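Local coordinates for protein putative tryptophan halogenase (Xanthomonas campestris pv. campestris, PDB 6Y1W) that is a putative flavin-dependent tryptophan halogenase, thought to use FAD in a monooxygenase-type reaction to halogenate its substrate, at residues Glu476-Arg479 with Gln480-Glu483. Numbering follows the deposited sequence. Where two conformers were deposited one is given.
Sequences EGIR and QRVE
In Arg481, a first torsion of -70° sets CG beside the backbone N, and a bend at chi3 (-75°) folds the guanidinium back along the helix over Gly477. The oxygen Gly477 O lies beneath the centre of that flat group, 3.3 Å from Arg481 CZ, and accepts its hydrogen bond from Arg481 N instead (3.1 Å). Arg481 NH2 also rests 3.7 Å from Ile478 CG1, so the charged end packs against backbone and aliphatic carbon. Arg479 takes another course: with CG anti to its own N (chi1 -166°) and a turn at chi3, it reaches back one turn to Glu476. The grip is side-on and two-pronged: Arg479 NE meets Glu476 OE2 at 2.7 Å in the guanidinium plane, a salt bridge, and Arg479 NH2 bonds to the syn lone pair of Glu476 OE1 at 2.9 Å, somewhat out of that plane. Glu476 has a second conformer, so whether this pairing is permanent is doubtful. Successive i to i+4 backbone bonds, among them Val482 N to Ile478 O at 2.9 Å, identify regular alpha-helix. Glu483 turns to Arg144 of helix 141-148 in a salt bridge, while Ile478 and Arg479 touch Tyr139 in the loop before that helix, thereby joining helix 468-486 to this neighbouring region.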
ATOM      1  N   GLU A 476      -6.122   5.517 -30.320  1.00 22.77           N
ATOM      2  CA  GLU A 476      -7.000   6.577 -30.823  0.77 20.85           C
ATOM      3  C   GLU A 476      -8.342   6.602 -30.100  1.00 23.31           C
ATOM      4  O   GLU A 476      -8.924   7.679 -29.929  1.00 22.82           O
ATOM      5  CB  GLU A 476      -7.218   6.432 -32.334  0.77 21.79           C
ATOM      6  CG  GLU A 476      -6.158   7.112 -33.166  0.77 23.22           C
ATOM      7  CD  GLU A 476      -6.106   8.619 -32.925  0.77 34.61           C
ATOM      8  OE1 GLU A 476      -6.934   9.345 -33.522  0.77 30.50           O
ATOM      9  OE2 GLU A 476      -5.235   9.072 -32.140  0.77 23.91           O
ATOM     10  N   GLY A 477      -8.858   5.441 -29.672  1.00 18.71           N
ATOM     11  CA  GLY A 477     -10.079   5.444 -28.882  1.00 19.06           C
ATOM     12  C   GLY A 477      -9.895   6.178 -27.568  1.00 25.66           C
ATOM     13  O   GLY A 477     -10.756   6.961 -27.159  1.00 21.59           O
ATOM     14  N   ILE A 478      -8.754   5.955 -26.905  1.00 18.40           N
ATOM     15  CA  ILE A 478      -8.418   6.727 -25.700  1.00 17.69           C
ATOM     16  C   ILE A 478      -8.334   8.224 -26.019  1.00 20.41           C
ATOM     17  O   ILE A 478      -8.922   9.064 -25.316  1.00 20.48           O
ATOM     18  CB  ILE A 478      -7.100   6.207 -25.093  1.00 17.16           C
ATOM     19  CG1 ILE A 478      -7.285   4.789 -24.507  1.00 19.36           C
ATOM     20  CG2 ILE A 478      -6.554   7.170 -24.030  1.00 20.64           C
ATOM     21  CD1 ILE A 478      -5.965   4.094 -24.282  1.00 19.43           C
ATOM     22  N   ARG A 479      -7.603   8.594 -27.077  1.00 19.14           N
ATOM     23  CA  ARG A 479      -7.433  10.021 -27.362  1.00 22.02           C
ATOM     24  C   ARG A 479      -8.773  10.681 -27.683  1.00 21.63           C
ATOM     25  O   ARG A 479      -9.011  11.846 -27.308  1.00 21.15           O
ATOM     26  CB  ARG A 479      -6.436  10.221 -28.500  1.00 18.39           C
ATOM     27  CG  ARG A 479      -5.950  11.671 -28.616  1.00 24.32           C
ATOM     28  CD  ARG A 479      -4.884  11.829 -29.652  1.00 27.17           C
ATOM     29  NE  ARG A 479      -5.405  11.558 -30.984  1.00 27.83           N
ATOM     30  CZ  ARG A 479      -6.112  12.437 -31.677  1.00 40.93           C
ATOM     31  NH1 ARG A 479      -6.357  13.636 -31.157  1.00 42.74           N
ATOM     32  NH2 ARG A 479      -6.564  12.123 -32.882  1.00 38.11           N
ATOM     33  N   GLN A 480      -9.665   9.961 -28.379  1.00 20.33           N
ATOM     34  CA  GLN A 480     -10.967  10.543 -28.697  1.00 22.69           C
ATOM     35  C   GLN A 480     -11.809  10.754 -27.453  1.00 20.97           C
ATOM     36  O   GLN A 480     -12.533  11.757 -27.358  1.00 22.34           O
ATOM     37  CB  GLN A 480     -11.725   9.667 -29.698  1.00 24.51           C
ATOM     38  CG  GLN A 480     -11.094   9.683 -31.056  1.00 24.33           C
ATOM     39  CD  GLN A 480     -11.668   8.606 -31.971  1.00 39.82           C
ATOM     40  OE1 GLN A 480     -12.533   7.821 -31.568  1.00 43.59           O
ATOM     41  NE2 GLN A 480     -11.170   8.551 -33.203  1.00 44.29           N
ATOM     42  N   ARG A 481     -11.714   9.835 -26.485  1.00 18.20           N
ATOM     43  CA  ARG A 481     -12.433  10.012 -25.237  1.00 17.97           C
ATOM     44  C   ARG A 481     -11.851  11.180 -24.430  1.00 21.28           C
ATOM     45  O   ARG A 481     -12.602  12.006 -23.908  1.00 20.65           O
ATOM     46  CB  ARG A 481     -12.420   8.705 -24.453  1.00 21.34           C
ATOM     47  CG  ARG A 481     -13.311   7.615 -25.113  1.00 31.81           C
ATOM     48  CD  ARG A 481     -13.457   6.377 -24.232  1.00 41.02           C
ATOM     49  NE  ARG A 481     -12.249   5.554 -24.247  1.00 46.33           N
ATOM     50  CZ  ARG A 481     -11.969   4.643 -25.177  1.00 49.55           C
ATOM     51  NH1 ARG A 481     -12.812   4.419 -26.181  1.00 45.71           N
ATOM     52  NH2 ARG A 481     -10.843   3.954 -25.101  1.00 37.52           N
ATOM     53  N   VAL A 482     -10.517  11.324 -24.399  1.00 18.62           N
ATOM     54  CA  VAL A 482      -9.920  12.498 -23.738  1.00 16.46           C
ATOM     55  C   VAL A 482     -10.417  13.789 -24.377  1.00 18.15           C
ATOM     56  O   VAL A 482     -10.821  14.736 -23.686  1.00 22.77           O
ATOM     57  CB  VAL A 482      -8.385  12.410 -23.810  1.00 13.80           C
ATOM     58  CG1 VAL A 482      -7.682  13.784 -23.498  1.00 19.73           C
ATOM     59  CG2 VAL A 482      -7.876  11.292 -22.944  1.00 18.77           C
ATOM     60  N   GLU A 483     -10.348  13.872 -25.714  1.00 17.02           N
ATOM     61  CA  GLU A 483     -10.716  15.118 -26.362  1.00 18.41           C
ATOM     62  C   GLU A 483     -12.203  15.413 -26.196  1.00 20.99           C
ATOM     63  O   GLU A 483     -12.575  16.581 -26.069  1.00 19.93           O
ATOM     64  CB  GLU A 483     -10.299  15.076 -27.833  1.00 16.17           C
ATOM     65  CG  GLU A 483      -8.788  15.160 -28.052  1.00 19.67           C
ATOM     66  CD  GLU A 483      -8.158  16.322 -27.326  1.00 22.04           C
ATOM     67  OE1 GLU A 483      -8.472  17.492 -27.684  1.00 25.90           O
ATOM     68  OE2 GLU A 483      -7.339  16.072 -26.407  1.00 20.11           O
TER